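PDB 2OV3: periplasmic binding protein component of an ABC type zinc uptake transporter from Synechocystis sp., which binds zinc and, as the solute-binding component of an ABC transporter, probably delivers it to the membrane permease for uptake. Local coordinates for residues A[15-18]-A[23-26]. Residues are numbered along the deposited sequence; the frame is centred on the assembly and turned at random.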
ATOM      1  N   PHE A  15       7.005   4.802  -7.742  1.00 14.00           N
ATOM      2  CA  PHE A  15       6.649   4.277  -9.068  1.00 15.67           C
ATOM      3  C   PHE A  15       6.770   5.337 -10.187  1.00 16.41           C
ATOM      4  O   PHE A  15       7.222   5.034 -11.291  1.00 15.65           O
ATOM      5  CB  PHE A  15       5.208   3.727  -9.058  1.00 15.45           C
ATOM      6  CG  PHE A  15       4.872   2.865  -7.863  1.00 15.44           C
ATOM      7  CD1 PHE A  15       3.544   2.719  -7.466  1.00 16.86           C
ATOM      8  CD2 PHE A  15       5.864   2.206  -7.138  1.00 16.49           C
ATOM      9  CE1 PHE A  15       3.194   1.932  -6.358  1.00 17.43           C
ATOM     10  CE2 PHE A  15       5.538   1.410  -6.021  1.00 16.34           C
ATOM     11  CZ  PHE A  15       4.198   1.274  -5.630  1.00 17.44           C
ATOM     12  N   LEU A  16       6.355   6.570  -9.901  1.00 17.76           N
ATOM     13  CA  LEU A  16       6.429   7.638 -10.888  1.00 18.14           C
ATOM     14  C   LEU A  16       7.874   8.017 -11.162  1.00 19.03           C
ATOM     15  O   LEU A  16       8.241   8.339 -12.292  1.00 19.56           O
ATOM     16  CB  LEU A  16       5.659   8.874 -10.425  1.00 18.43           C
ATOM     17  CG  LEU A  16       4.269   9.078 -11.045  1.00 19.31           C
ATOM     18  CD1 LEU A  16       4.386   9.303 -12.555  1.00 16.38           C
ATOM     19  CD2 LEU A  16       3.410   7.842 -10.753  1.00 19.66           C
ATOM     20  N   GLU A  17       8.702   7.979 -10.127  1.00 19.09           N
ATOM     21  CA  GLU A  17      10.103   8.312 -10.307  1.00 19.91           C
ATOM     22  C   GLU A  17      10.769   7.236 -11.161  1.00 18.28           C
ATOM     23  O   GLU A  17      11.512   7.545 -12.095  1.00 19.07           O
ATOM     24  CB  GLU A  17      10.799   8.438  -8.952  1.00 21.37           C
ATOM     25  CG  GLU A  17      11.567   9.739  -8.769  1.00 30.18           C
ATOM     26  CD  GLU A  17      10.666  10.966  -8.690  1.00 30.72           C
ATOM     27  OE1 GLU A  17       9.711  10.954  -7.900  1.00 34.66           O
ATOM     28  OE2 GLU A  17      10.930  11.947  -9.404  1.00 33.93           O
ATOM     29  N   LYS A  18      10.502   5.975 -10.839  1.00 16.66           N
ATOM     30  CA  LYS A  18      11.055   4.853 -11.596  1.00 16.55           C
ATOM     31  C   LYS A  18      10.654   4.921 -13.065  1.00 18.16           C
ATOM     32  O   LYS A  18      11.450   4.600 -13.937  1.00 17.05           O
ATOM     33  CB  LYS A  18      10.562   3.526 -11.011  1.00 17.73           C
ATOM     34  CG  LYS A  18      11.245   3.111  -9.716  1.00 16.64           C
ATOM     35  CD  LYS A  18      12.688   2.675  -9.966  1.00 14.85           C
ATOM     36  CE  LYS A  18      13.347   2.268  -8.666  1.00 16.12           C
ATOM     37  NZ  LYS A  18      14.718   1.745  -8.833  1.00 16.55           N
ATOM     38  N   LEU A  23      11.690  13.511 -16.099  1.00 23.62           N
ATOM     39  CA  LEU A  23      10.634  14.016 -16.987  1.00 20.90           C
ATOM     40  C   LEU A  23       9.367  14.338 -16.208  1.00 20.05           C
ATOM     41  O   LEU A  23       8.393  14.857 -16.760  1.00 18.57           O
ATOM     42  CB  LEU A  23      10.301  12.992 -18.070  1.00 20.76           C
ATOM     43  CG  LEU A  23      11.447  12.542 -18.976  1.00 21.36           C
ATOM     44  CD1 LEU A  23      10.888  11.607 -20.041  1.00 20.39           C
ATOM     45  CD2 LEU A  23      12.106  13.761 -19.622  1.00 18.89           C
ATOM     46  N   VAL A  24       9.381  14.009 -14.922  1.00 18.99           N
ATOM     47  CA  VAL A  24       8.239  14.285 -14.077  1.00 18.02           C
ATOM     48  C   VAL A  24       8.682  14.930 -12.788  1.00 18.03           C
ATOM     49  O   VAL A  24       9.813  14.744 -12.342  1.00 17.66           O
ATOM     50  CB  VAL A  24       7.429  12.987 -13.721  1.00 18.37           C
ATOM     51  CG1 VAL A  24       7.081  12.207 -14.991  1.00 17.64           C
ATOM     52  CG2 VAL A  24       8.219  12.109 -12.751  1.00 15.91           C
ATOM     53  N   ARG A  25       7.770  15.705 -12.213  1.00 19.14           N
ATOM     54  CA  ARG A  25       7.974  16.380 -10.936  1.00 19.99           C
ATOM     55  C   ARG A  25       6.735  15.938 -10.167  1.00 18.78           C
ATOM     56  O   ARG A  25       5.635  16.453 -10.387  1.00 18.52           O
ATOM     57  CB  ARG A  25       7.985  17.904 -11.109  1.00 21.55           C
ATOM     58  CG  ARG A  25       8.325  18.652  -9.824  1.00 25.70           C
ATOM     59  CD  ARG A  25       8.588  20.138 -10.069  1.00 32.58           C
ATOM     60  NE  ARG A  25       9.576  20.338 -11.132  1.00 36.81           N
ATOM     61  CZ  ARG A  25      10.109  21.511 -11.454  1.00 40.43           C
ATOM     62  NH1 ARG A  25       9.758  22.610 -10.792  1.00 42.43           N
ATOM     63  NH2 ARG A  25      10.987  21.584 -12.450  1.00 41.47           N
ATOM     64  N   VAL A  26       6.925  14.956  -9.291  1.00 17.94           N
ATOM     65  CA  VAL A  26       5.837  14.382  -8.505  1.00 17.33           C
ATOM     66  C   VAL A  26       5.498  15.127  -7.213  1.00 16.91           C
ATOM     67  O   VAL A  26       6.390  15.572  -6.495  1.00 17.12           O
ATOM     68  CB  VAL A  26       6.156  12.904  -8.104  1.00 17.50           C
ATOM     69  CG1 VAL A  26       4.959  12.283  -7.386  1.00 17.35           C
ATOM     70  CG2 VAL A  26       6.529  12.077  -9.334  1.00 18.91           C
TER
HETATM   71  O   HOH W   1       9.762  14.719  -8.862  1.00 17.23           O
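Leu16 meets Val26 through its first side-chain carbon: CB of Leu16 lies 3.5 Å from CG2 of Val26, and the two side chains are set at a slant to each other. The methyl CG2 of Val24 packs against the backbone carbonyl of Leu16, in van der Waals contact with its O at 3.8 Å. Val24 and Val26, two residues apart on the strand, both point toward the helix. Leu16 itself is buried, and its side chain also touches Val7, Ile116 and Leu120. The contact belongs to a beta-alpha-beta unit, strand 3-7, helix 10-20 and strand 24-28, in which the helix packs against the parallel sheet; strand 24-28 is an outermost strand of that sheet within the chain. The next residue, Glu17, reaches the strand with the end of its side chain. The side chain of Glu17 bends at chi2 (68°), which brings OE1 to 3.7 Å from CG2 of Val26. The other carboxylate oxygen works through a water. This water donates to OE2 of Glu17 at 3.1 Å and bridges it to the strand backbone, accepting from N of Val26 at 2.9 Å. It also donates weakly to O of Val24, at 3.5 Å.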